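Local structure of inositol 2-dehydrogenase/D-chiro-inositol 3-dehydrogenase (Lactobacillus casei, 4MIY) at residues T95-A100 against L174-D179; R127-G132 against V300-W305; M168-T173 against A315-S320; E180-L185 against A304-I309. The protein catalyses the NAD-dependent oxidation of myo-inositol to 2-keto-myo-inositol and of D-chiro-inositol to 1-keto-D-chiro-inositol. One frame throughout, in Å; residues are numbered along the deposited sequence.

Interaction 1 of 4, residues T95-A100 against L174-D179. With NAD (nicotinamide-adenine-dinucleotide), chain E.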
# COMPACT_ATOMS: atom_id res chain seq x y z
N THR A 95 -32.79 19.27 5.80
CA THR A 95 -32.93 19.40 4.37
C THR A 95 -31.74 18.79 3.66
O THR A 95 -30.63 19.01 4.04
CB THR A 95 -33.16 20.86 3.93
OG1 THR A 95 -33.40 20.91 2.54
CG2 THR A 95 -32.02 21.70 4.25
N GLU A 96 -32.03 17.99 2.66
CA GLU A 96 -30.97 17.62 1.77
C GLU A 96 -30.36 18.85 1.10
O GLU A 96 -30.97 19.89 1.04
CB GLU A 96 -31.44 16.60 0.74
CG GLU A 96 -31.27 15.16 1.16
CD GLU A 96 -29.82 14.81 1.48
OE1 GLU A 96 -28.93 15.51 1.02
OE2 GLU A 96 -29.60 13.85 2.19
N LYS A 97 -29.15 18.70 0.61
CA LYS A 97 -28.54 19.67 -0.25
C LYS A 97 -29.37 19.81 -1.50
O LYS A 97 -29.95 18.87 -1.92
CB LYS A 97 -27.14 19.24 -0.64
CG LYS A 97 -27.07 17.80 -0.97
CD LYS A 97 -26.42 17.50 -2.26
CE LYS A 97 -26.99 18.25 -3.39
NZ LYS A 97 -26.86 17.43 -4.61
N PRO A 98 -29.41 21.02 -2.06
CA PRO A 98 -28.89 22.26 -1.53
C PRO A 98 -29.88 22.90 -0.53
O PRO A 98 -31.01 22.51 -0.50
CB PRO A 98 -28.82 23.14 -2.77
CG PRO A 98 -29.90 22.69 -3.52
CD PRO A 98 -30.02 21.26 -3.37
N LEU A 99 -29.43 23.87 0.21
CA LEU A 99 -30.34 24.65 1.03
C LEU A 99 -31.38 25.34 0.13
O LEU A 99 -32.51 25.50 0.48
CB LEU A 99 -29.57 25.64 1.87
CG LEU A 99 -30.41 26.53 2.77
CD1 LEU A 99 -31.04 25.71 3.84
CD2 LEU A 99 -29.57 27.59 3.29
N ALA A 100 -30.93 25.67 -1.07
CA ALA A 100 -31.67 26.42 -2.03
C ALA A 100 -30.84 26.43 -3.30
O ALA A 100 -29.66 26.24 -3.25
CB ALA A 100 -31.80 27.80 -1.57
N LEU A 174 -19.31 18.75 -7.38
CA LEU A 174 -18.35 19.56 -6.66
C LEU A 174 -18.89 20.16 -5.35
O LEU A 174 -18.15 20.53 -4.50
CB LEU A 174 -17.79 20.67 -7.56
CG LEU A 174 -16.65 21.54 -7.03
CD1 LEU A 174 -15.36 20.76 -6.79
CD2 LEU A 174 -16.39 22.68 -7.99
N ILE A 175 -20.18 20.22 -5.25
CA ILE A 175 -20.82 20.81 -4.09
C ILE A 175 -20.33 20.17 -2.79
O ILE A 175 -20.25 20.81 -1.80
CB ILE A 175 -22.37 20.76 -4.21
CG1 ILE A 175 -23.04 21.70 -3.20
CG2 ILE A 175 -22.87 19.36 -4.11
CD1 ILE A 175 -22.82 23.07 -3.49
N HIS A 176 -20.00 18.90 -2.86
CA HIS A 176 -19.50 18.17 -1.73
C HIS A 176 -18.13 18.66 -1.28
O HIS A 176 -17.90 18.86 -0.13
CB HIS A 176 -19.50 16.67 -2.02
CG HIS A 176 -20.87 16.10 -2.13
ND1 HIS A 176 -21.69 15.96 -1.04
CD2 HIS A 176 -21.59 15.70 -3.19
CE1 HIS A 176 -22.84 15.46 -1.42
NE2 HIS A 176 -22.80 15.28 -2.72
N GLU A 177 -17.26 18.91 -2.23
CA GLU A 177 -15.99 19.50 -1.94
C GLU A 177 -16.15 20.95 -1.50
O GLU A 177 -15.44 21.42 -0.67
CB GLU A 177 -15.06 19.41 -3.15
CG GLU A 177 -14.44 18.04 -3.42
CD GLU A 177 -15.39 16.99 -3.96
OE1 GLU A 177 -16.36 17.33 -4.61
OE2 GLU A 177 -15.14 15.83 -3.68
N ILE A 178 -17.11 21.64 -2.08
CA ILE A 178 -17.38 23.01 -1.71
C ILE A 178 -17.74 23.14 -0.24
O ILE A 178 -17.22 23.98 0.42
CB ILE A 178 -18.44 23.64 -2.59
CG1 ILE A 178 -17.83 24.02 -3.94
CG2 ILE A 178 -19.00 24.85 -1.93
CD1 ILE A 178 -18.86 24.26 -5.00
N ASP A 179 -18.58 22.26 0.26
CA ASP A 179 -18.86 22.27 1.67
C ASP A 179 -17.68 21.79 2.52
O ASP A 179 -17.43 22.30 3.58
CB ASP A 179 -20.07 21.47 2.01
CG ASP A 179 -20.26 21.35 3.50
OD1 ASP A 179 -20.74 22.29 4.13
OD2 ASP A 179 -19.88 20.33 4.04
PA NAD E . -36.01 12.28 -7.02
O1A NAD E . -36.41 13.02 -8.20
O2A NAD E . -35.96 10.89 -7.00
O5B NAD E . -37.06 12.48 -5.84
C5B NAD E . -37.58 13.68 -5.47
C4B NAD E . -39.04 13.49 -5.03
O4B NAD E . -39.52 14.76 -4.69
C3B NAD E . -40.00 13.08 -6.13
O3B NAD E . -40.77 12.04 -5.71
C2B NAD E . -40.81 14.31 -6.45
O2B NAD E . -42.11 14.01 -6.90
C1B NAD E . -40.87 14.97 -5.12
N9A NAD E . -41.12 16.39 -5.15
C8A NAD E . -40.67 17.28 -5.98
N7A NAD E . -41.03 18.51 -5.65
C5A NAD E . -41.74 18.41 -4.54
C6A NAD E . -42.47 19.29 -3.65
N6A NAD E . -42.50 20.59 -3.80
N1A NAD E . -43.03 18.74 -2.60
C2A NAD E . -43.04 17.48 -2.37
N3A NAD E . -42.44 16.61 -3.16
C4A NAD E . -41.78 17.02 -4.23
O3 NAD E . -34.69 13.00 -6.56
PN NAD E . -33.67 12.53 -5.37
O1N NAD E . -32.52 11.87 -5.98
O2N NAD E . -34.34 11.66 -4.48
O5D NAD E . -33.10 13.83 -4.80
C5D NAD E . -33.85 14.55 -3.86
C4D NAD E . -33.00 15.54 -3.13
O4D NAD E . -32.00 14.80 -2.45
C3D NAD E . -32.34 16.48 -4.07
O3D NAD E . -32.25 17.72 -3.44
C2D NAD E . -30.97 15.82 -4.21
O2D NAD E . -30.07 16.82 -4.53
C1D NAD E . -30.74 15.30 -2.83
N1N NAD E . -29.73 14.24 -2.80
C2N NAD E . -28.66 14.37 -2.02
C3N NAD E . -27.65 13.43 -1.97
C7N NAD E . -26.45 13.61 -1.06
O7N NAD E . -26.50 14.31 -0.10
N7N NAD E . -25.42 12.95 -1.37
C4N NAD E . -27.80 12.28 -2.73
C5N NAD E . -28.93 12.19 -3.51
C6N NAD E . -29.87 13.18 -3.53
O HOH W 1 -25.34 15.44 -4.89

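Interaction 2 of 4, residues R127-G132 against V300-W305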
# COMPACT_ATOMS: atom_id res chain seq x y z
N ARG A 127 -20.36 14.41 3.80
CA ARG A 127 -18.93 14.14 3.77
C ARG A 127 -18.28 14.35 5.10
O ARG A 127 -17.35 13.71 5.42
CB ARG A 127 -18.23 15.02 2.76
CG ARG A 127 -18.60 14.76 1.33
CD ARG A 127 -17.79 13.63 0.75
NE ARG A 127 -17.83 13.56 -0.70
CZ ARG A 127 -16.97 14.15 -1.51
NH1 ARG A 127 -15.98 14.86 -1.04
NH2 ARG A 127 -17.11 14.02 -2.80
N ARG A 128 -18.82 15.28 5.87
CA ARG A 128 -18.23 15.65 7.13
C ARG A 128 -18.33 14.49 8.10
O ARG A 128 -17.63 14.45 9.07
CB ARG A 128 -18.91 16.88 7.71
CG ARG A 128 -18.77 18.12 6.92
CD ARG A 128 -19.21 19.32 7.72
NE ARG A 128 -19.38 20.53 6.92
CZ ARG A 128 -19.47 21.74 7.43
NH1 ARG A 128 -19.41 21.92 8.73
NH2 ARG A 128 -19.61 22.77 6.64
N TYR A 129 -19.20 13.54 7.80
CA TYR A 129 -19.46 12.42 8.68
C TYR A 129 -18.74 11.14 8.27
O TYR A 129 -18.78 10.16 8.96
CB TYR A 129 -20.95 12.18 8.77
CG TYR A 129 -21.72 13.29 9.47
CD1 TYR A 129 -21.88 13.28 10.81
CD2 TYR A 129 -22.27 14.31 8.76
CE1 TYR A 129 -22.55 14.28 11.44
CE2 TYR A 129 -22.95 15.30 9.37
CZ TYR A 129 -23.10 15.29 10.71
OH TYR A 129 -23.79 16.26 11.36
N ASP A 130 -18.11 11.17 7.13
CA ASP A 130 -17.37 10.03 6.67
C ASP A 130 -16.17 9.81 7.57
O ASP A 130 -15.45 10.71 7.86
CB ASP A 130 -16.92 10.23 5.25
CG ASP A 130 -16.09 9.09 4.73
OD1 ASP A 130 -16.68 8.06 4.44
OD2 ASP A 130 -14.87 9.26 4.63
N GLN A 131 -16.00 8.58 8.01
CA GLN A 131 -14.97 8.27 8.98
C GLN A 131 -13.57 8.65 8.54
O GLN A 131 -12.83 9.17 9.32
CB GLN A 131 -15.06 6.81 9.41
CG GLN A 131 -16.27 6.59 10.27
CD GLN A 131 -16.45 5.19 10.81
OE1 GLN A 131 -15.51 4.44 10.95
NE2 GLN A 131 -17.66 4.87 11.18
N GLY A 132 -13.24 8.39 7.30
CA GLY A 132 -11.93 8.71 6.80
C GLY A 132 -11.63 10.19 6.66
O GLY A 132 -10.61 10.65 7.02
N VAL A 300 -26.08 19.91 15.45
CA VAL A 300 -24.70 20.32 15.47
C VAL A 300 -24.00 20.08 14.14
O VAL A 300 -22.86 20.40 14.00
CB VAL A 300 -23.93 19.64 16.58
CG1 VAL A 300 -24.39 20.17 17.90
CG2 VAL A 300 -24.12 18.19 16.53
N GLY A 301 -24.72 19.56 13.18
CA GLY A 301 -24.17 19.35 11.86
C GLY A 301 -24.24 20.57 10.98
O GLY A 301 -24.55 21.62 11.44
N PRO A 302 -23.93 20.41 9.70
CA PRO A 302 -23.91 21.54 8.79
C PRO A 302 -25.21 22.35 8.88
O PRO A 302 -26.26 21.80 8.86
CB PRO A 302 -23.78 20.88 7.41
CG PRO A 302 -23.04 19.67 7.70
CD PRO A 302 -23.55 19.17 9.00
N SER A 303 -25.06 23.67 8.93
CA SER A 303 -26.17 24.55 9.17
C SER A 303 -26.64 25.28 7.93
O SER A 303 -26.14 25.08 6.86
CB SER A 303 -25.78 25.58 10.22
OG SER A 303 -24.84 26.47 9.69
N ALA A 304 -27.59 26.16 8.12
CA ALA A 304 -28.07 26.96 7.03
C ALA A 304 -26.99 27.91 6.60
O ALA A 304 -26.91 28.24 5.45
CB ALA A 304 -29.32 27.70 7.41
N TRP A 305 -26.15 28.33 7.51
CA TRP A 305 -25.04 29.14 7.11
C TRP A 305 -24.11 28.36 6.15
O TRP A 305 -23.67 28.89 5.17
CB TRP A 305 -24.25 29.67 8.30
CG TRP A 305 -23.25 30.68 7.94
CD1 TRP A 305 -21.93 30.52 7.86
CD2 TRP A 305 -23.51 32.02 7.58
NE1 TRP A 305 -21.34 31.68 7.49
CE2 TRP A 305 -22.30 32.62 7.30
CE3 TRP A 305 -24.67 32.77 7.48
CZ2 TRP A 305 -22.21 33.94 6.92
CZ3 TRP A 305 -24.57 34.09 7.11
CH2 TRP A 305 -23.36 34.65 6.83

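Interaction 3 of 4, residues M168-T173 against A315-S320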
# COMPACT_ATOMS: atom_id res chain seq x y z
N MET A 168 -24.54 20.74 -13.26
CA MET A 168 -24.57 19.72 -12.24
C MET A 168 -23.20 19.23 -11.81
O MET A 168 -23.06 18.70 -10.75
CB MET A 168 -25.42 18.56 -12.70
CG MET A 168 -26.90 18.87 -12.59
SD MET A 168 -28.00 17.92 -13.63
CE MET A 168 -27.89 16.35 -12.90
N ALA A 169 -22.20 19.46 -12.63
CA ALA A 169 -20.85 19.20 -12.22
C ALA A 169 -20.53 20.00 -10.98
O ALA A 169 -19.77 19.58 -10.18
CB ALA A 169 -19.87 19.52 -13.32
N ILE A 170 -21.13 21.17 -10.88
CA ILE A 170 -21.01 21.97 -9.67
C ILE A 170 -22.08 21.58 -8.63
O ILE A 170 -21.77 21.19 -7.56
CB ILE A 170 -21.12 23.50 -9.97
CG1 ILE A 170 -20.17 23.94 -11.06
CG2 ILE A 170 -20.90 24.33 -8.72
CD1 ILE A 170 -18.77 23.55 -10.90
N THR A 171 -23.34 21.66 -9.01
CA THR A 171 -24.37 21.60 -8.03
C THR A 171 -24.61 20.20 -7.43
O THR A 171 -25.11 20.11 -6.35
CB THR A 171 -25.71 22.17 -8.58
OG1 THR A 171 -26.11 21.41 -9.71
CG2 THR A 171 -25.55 23.55 -8.97
N ASP A 172 -24.25 19.16 -8.15
CA ASP A 172 -24.47 17.81 -7.68
C ASP A 172 -23.17 17.10 -7.22
O ASP A 172 -23.19 16.26 -6.39
CB ASP A 172 -25.18 16.97 -8.73
CG ASP A 172 -26.66 17.30 -8.84
OD1 ASP A 172 -27.16 18.09 -8.03
OD2 ASP A 172 -27.32 16.77 -9.71
N THR A 173 -22.08 17.51 -7.81
CA THR A 173 -20.82 16.83 -7.66
C THR A 173 -19.81 17.65 -6.85
O THR A 173 -19.54 17.32 -5.74
CB THR A 173 -20.32 16.40 -9.04
OG1 THR A 173 -21.29 15.56 -9.65
CG2 THR A 173 -19.02 15.63 -8.93
N ALA A 315 -22.61 29.28 -7.05
CA ALA A 315 -23.00 30.27 -8.01
C ALA A 315 -21.77 30.94 -8.64
O ALA A 315 -21.74 31.20 -9.80
CB ALA A 315 -23.88 31.27 -7.35
N ALA A 316 -20.75 31.19 -7.83
CA ALA A 316 -19.49 31.70 -8.34
C ALA A 316 -18.87 30.72 -9.34
O ALA A 316 -18.34 31.11 -10.33
CB ALA A 316 -18.55 32.03 -7.23
N ALA A 317 -18.98 29.44 -9.05
CA ALA A 317 -18.45 28.43 -9.91
C ALA A 317 -19.24 28.32 -11.20
O ALA A 317 -18.68 28.15 -12.25
CB ALA A 317 -18.46 27.12 -9.18
N ASN A 318 -20.56 28.38 -11.10
CA ASN A 318 -21.38 28.41 -12.31
C ASN A 318 -21.05 29.64 -13.20
O ASN A 318 -21.00 29.54 -14.40
CB ASN A 318 -22.86 28.29 -11.99
CG ASN A 318 -23.26 26.90 -11.51
OD1 ASN A 318 -24.07 26.76 -10.61
ND2 ASN A 318 -22.75 25.88 -12.15
N ARG A 319 -20.72 30.74 -12.59
CA ARG A 319 -20.32 31.89 -13.34
C ARG A 319 -18.99 31.63 -14.03
O ARG A 319 -18.85 31.89 -15.19
CB ARG A 319 -20.23 33.09 -12.42
CG ARG A 319 -19.78 34.36 -13.06
CD ARG A 319 -20.10 35.60 -12.21
NE ARG A 319 -21.39 35.55 -11.53
CZ ARG A 319 -22.50 36.09 -12.03
NH1 ARG A 319 -22.49 36.73 -13.19
NH2 ARG A 319 -23.63 36.01 -11.35
N SER A 320 -18.06 31.04 -13.30
CA SER A 320 -16.76 30.74 -13.84
C SER A 320 -16.82 29.75 -15.00
O SER A 320 -16.04 29.83 -15.89
CB SER A 320 -15.83 30.19 -12.75
OG SER A 320 -14.52 30.04 -13.23

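Interaction 4 of 4, residues E180-L185 against A304-I309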
# COMPACT_ATOMS: atom_id res chain seq x y z
N GLU A 180 -16.98 20.80 2.02
CA GLU A 180 -15.95 20.10 2.78
C GLU A 180 -14.71 20.91 3.07
O GLU A 180 -14.21 20.88 4.14
CB GLU A 180 -15.54 18.85 1.99
CG GLU A 180 -14.61 17.92 2.65
CD GLU A 180 -14.27 16.76 1.76
OE1 GLU A 180 -15.13 15.98 1.44
OE2 GLU A 180 -13.10 16.66 1.40
N MET A 181 -14.23 21.66 2.11
CA MET A 181 -12.94 22.28 2.27
C MET A 181 -12.83 23.40 3.31
O MET A 181 -11.88 23.49 4.00
CB MET A 181 -12.38 22.76 0.93
CG MET A 181 -12.24 21.67 -0.12
SD MET A 181 -11.21 20.30 0.44
CE MET A 181 -11.45 19.19 -0.95
N HIS A 182 -13.82 24.26 3.35
CA HIS A 182 -13.82 25.31 4.32
C HIS A 182 -13.93 24.78 5.75
O HIS A 182 -13.30 25.29 6.63
CB HIS A 182 -14.82 26.43 3.98
CG HIS A 182 -16.26 26.08 4.17
ND1 HIS A 182 -16.90 26.23 5.37
CD2 HIS A 182 -17.19 25.67 3.30
CE1 HIS A 182 -18.15 25.85 5.24
NE2 HIS A 182 -18.36 25.52 3.98
N TRP A 183 -14.69 23.71 5.92
CA TRP A 183 -14.75 23.00 7.19
C TRP A 183 -13.45 22.32 7.55
O TRP A 183 -12.99 22.45 8.61
CB TRP A 183 -15.87 21.98 7.14
CG TRP A 183 -15.86 20.90 8.18
CD1 TRP A 183 -16.31 20.99 9.44
CD2 TRP A 183 -15.44 19.54 8.02
NE1 TRP A 183 -16.17 19.80 10.09
CE2 TRP A 183 -15.66 18.89 9.22
CE3 TRP A 183 -14.91 18.81 6.96
CZ2 TRP A 183 -15.34 17.57 9.40
CZ3 TRP A 183 -14.60 17.51 7.16
CH2 TRP A 183 -14.82 16.91 8.34
N LEU A 184 -12.87 21.62 6.59
CA LEU A 184 -11.60 20.95 6.77
C LEU A 184 -10.52 21.87 7.28
O LEU A 184 -9.80 21.54 8.16
CB LEU A 184 -11.13 20.36 5.44
CG LEU A 184 -9.75 19.67 5.42
CD1 LEU A 184 -9.70 18.42 6.23
CD2 LEU A 184 -9.33 19.37 4.04
N LEU A 185 -10.44 23.02 6.63
CA LEU A 185 -9.39 23.98 6.84
C LEU A 185 -9.73 25.06 7.86
O LEU A 185 -8.88 25.81 8.20
CB LEU A 185 -9.10 24.68 5.53
CG LEU A 185 -8.61 23.82 4.37
CD1 LEU A 185 -8.65 24.59 3.09
CD2 LEU A 185 -7.22 23.37 4.66
N ALA A 304 -27.59 26.16 8.12
CA ALA A 304 -28.07 26.96 7.03
C ALA A 304 -26.99 27.91 6.60
O ALA A 304 -26.91 28.24 5.45
CB ALA A 304 -29.32 27.70 7.41
N TRP A 305 -26.15 28.33 7.51
CA TRP A 305 -25.04 29.14 7.11
C TRP A 305 -24.11 28.36 6.15
O TRP A 305 -23.67 28.89 5.17
CB TRP A 305 -24.25 29.67 8.30
CG TRP A 305 -23.25 30.68 7.94
CD1 TRP A 305 -21.93 30.52 7.86
CD2 TRP A 305 -23.51 32.02 7.58
NE1 TRP A 305 -21.34 31.68 7.49
CE2 TRP A 305 -22.30 32.62 7.30
CE3 TRP A 305 -24.67 32.77 7.48
CZ2 TRP A 305 -22.21 33.94 6.92
CZ3 TRP A 305 -24.57 34.09 7.11
CH2 TRP A 305 -23.36 34.65 6.83
N ASP A 306 -23.79 27.13 6.50
CA ASP A 306 -23.05 26.25 5.61
C ASP A 306 -23.73 26.11 4.27
O ASP A 306 -23.11 26.13 3.26
CB ASP A 306 -22.86 24.88 6.27
CG ASP A 306 -21.95 24.94 7.47
OD1 ASP A 306 -20.84 25.45 7.35
OD2 ASP A 306 -22.35 24.49 8.52
N GLY A 307 -25.03 25.99 4.27
CA GLY A 307 -25.77 25.96 3.04
C GLY A 307 -25.64 27.22 2.22
O GLY A 307 -25.56 27.17 1.03
N TYR A 308 -25.60 28.34 2.89
CA TYR A 308 -25.41 29.60 2.24
C TYR A 308 -24.02 29.75 1.65
O TYR A 308 -23.87 30.19 0.55
CB TYR A 308 -25.76 30.70 3.25
CG TYR A 308 -25.72 32.14 2.78
CD1 TYR A 308 -26.37 32.55 1.66
CD2 TYR A 308 -25.04 33.07 3.50
CE1 TYR A 308 -26.34 33.87 1.29
CE2 TYR A 308 -25.02 34.35 3.16
CZ TYR A 308 -25.64 34.76 2.04
OH TYR A 308 -25.56 36.09 1.71
N ILE A 309 -23.00 29.36 2.39
CA ILE A 309 -21.67 29.35 1.85
C ILE A 309 -21.61 28.50 0.60
O ILE A 309 -21.00 28.87 -0.36
CB ILE A 309 -20.68 28.81 2.85
CG1 ILE A 309 -20.55 29.76 4.03
CG2 ILE A 309 -19.32 28.61 2.22
CD1 ILE A 309 -19.92 29.13 5.23
O HOH W 2 -20.69 24.76 3.00

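Interaction 1 of 4, residues T95-A100 against L174-D179
A cis peptide bond joins Lys97 to Pro98 just where the lysine side chain leaves the loop after strand 92-95 to meet Ile175 and His176 on helix 168-185. CG of Lys97 lies between its backbone N and carbonyl carbon (chi1 43°), and further bends at chi2 and chi3 leave the methylenes to do the touching. CD is 4.2 Å from CE1 of His176, oblique to the ring, and CE is 4.3 Å from CG2 of Ile175. Lysine suits this place because its stem is apolar and its tip is polar. NZ donates to a water at 2.5 Å, and the same water has a weak bond to NE2 of His176 at 3.3 Å, bridging two groups that do not meet directly. On the cofactor side, O of Lys97 accepts from the ribose O3D of NAD at 3.0 Å, while CE1 of His176 comes within 3.6 Å of the carboxamide N7N. Glu96, bent at chi2, accepts from N of Lys97 on the anti side of OE1, tilted 29° out of the carboxylate plane, and its OE2 is held by His17. This is the Glu-Lys-Pro segment characteristic of the Gfo/Idh/MocA family, closing the Rossmann domain's NAD site against a helix of the C-terminal domain.

Interaction 2 of 4, residues R127-G132 against V300-W305
Arg128 and Tyr129 both carry CG anti to the carbonyl carbon (chi1 -64° and -68°), and these torsions send the two neighbouring side chains to Pro302, which each reaches differently. The arginine chain then runs extended from CG to NE and slides past the proline in the opposite direction, bringing CG of Pro302 over one face of the guanidinium, nearer its rim than its middle, with NE of Arg128 3.8 Å away. The tyrosine side chain and the proline come from opposite directions, CE2 of Tyr129 lying 3.9 Å from CD of Pro302, which sits obliquely to the ring. At the edge of that ring, OH of Tyr129 is 3.2 Å from CA of Gly301. Glycine is the fitting residue there, since a CB would fall 2.2 Å from the hydroxyl. Ser303 follows at the N-cap of helix 304-323, its OG accepting weakly from N of Trp305, and the proline directly precedes that N-cap. With an alanine in place of Pro302, the ring carbons CG and CD would be gone, and the guanidinium would probably lose the cover on that face while the tyrosine ring was left with a gap beside CE2. The polar ends are bound elsewhere: NH2 of Arg128 forms salt bridges with Asp179 and Asp306, and OH of Tyr129 is hydrogen-bonded to Glu288. No hydrogen bond crosses between the two segments, which implies that the proline supplies shape and apolar surface to flat groups whose charge and hydroxyl are already spoken for.

Interaction 3 of 4, residues M168-T173 against A315-S320
Apolar contact between Ile170 and Ala317 makes the closest backbone approach of the two helical segments, with their CA atoms 7.0 Å apart. CG2 of Ile170 rests 3.7 Å from CB of Ala317, and CD1 closes on the same methyl from the other branch at 4.0 Å. The branched isoleucine thus straddles a residue small enough to let the backbones come near. The segments run nearly antiparallel, at 159° with axes 9.4 Å apart, and both helices lie against the mixed sheet of the C-terminal alpha/beta domain: Ile170 touches Ile194 and Ala317 touches Ile192, both on strand 189-195.

Mixed contacts follow on the more open flank. The amide of Asn318 slides alongside Ile170 in the opposite direction, its ND2 3.4 Å from CG1, without a hydrogen bond across the segments; ND2 instead bonds to Gln321 of its own helix. Thr171 crosses Asn318 at about a right angle and offers its methyl, CG2 standing 3.9 Å from OD1 of Asn318. That follows from chi1 of 60°, which leaves CG2 anti to the carbonyl carbon while OG1 bonds weakly to O of Glu167.

Backbone bonding within segment 168-173 includes a wider pi-type turn, in which N of Thr173 reaches back weakly to O of Met168 at 3.3 Å.

Interaction 4 of 4, residues E180-L185 against A304-I309
The imidazole of His182 meets Ile309 with a face and Asp306 with an edge. Its CG lies between the backbone N and the carbonyl carbon (chi1 73°), an uncommon choice in a helix, and the bond to CB points toward helix 304-323. Ile309 comes from the opposite direction and sets CG2 over the ring, 4.0 Å from the centroid and 28° off the normal, a CH-pi contact. Its other branch brings CD1 to 3.7 Å from CE1 of His182, so both arms of the isoleucine lie against the imidazole. Asp306 crosses obliquely: its OD1 lies in the plane of the ring, 3.4 Å from CE1 of His182, while NE2 is bonded to a water, also in the ring plane, at 2.6 Å. That water donates in turn to O of Asp306 at 2.8 Å. The carboxylate of Asp306 and the guanidinium of Arg128, both beside the ring, would probably pull its ionisation in opposite directions, which leaves its charge open. OD2 of Asp306 accepts from N of Ser303 at the start of the helix. Replacing His182 by an alanine would probably leave the water with O of Asp306 but without its ring partner, and open a gap beside CG2 and CD1 of Ile309. Histidine thus suits a partly buried seam by joining an apolar face to a polar rim. Tyr189 meets the ring as well, with planes about perpendicular. The contact is a helix-helix one, between helices 168-185 and 304-323, which pack side by side in the C-terminal alpha/beta domain.

Interactions 1, 3 and 4 follow helix 168-185 along its length, and interactions 3 and 4 pair it with helix 304-323, whose N-terminal entry interaction 2 packs. Interactions 1 and 2 are buried, whereas 3 and 4 are only partly so. Chemistry changes with place: cofactor and water mediate at the domain cleft in interaction 1, proline packs against a guanidinium face and a tyrosine ring in interaction 2, a histidine and water join the helices in interaction 4, and apolar side chains and an asparagine amide meet in interaction 3. Salt bridges from Arg127 and Arg128 tie the first, second and fourth together. Interaction 3 touches neither interaction 2 nor interaction 4.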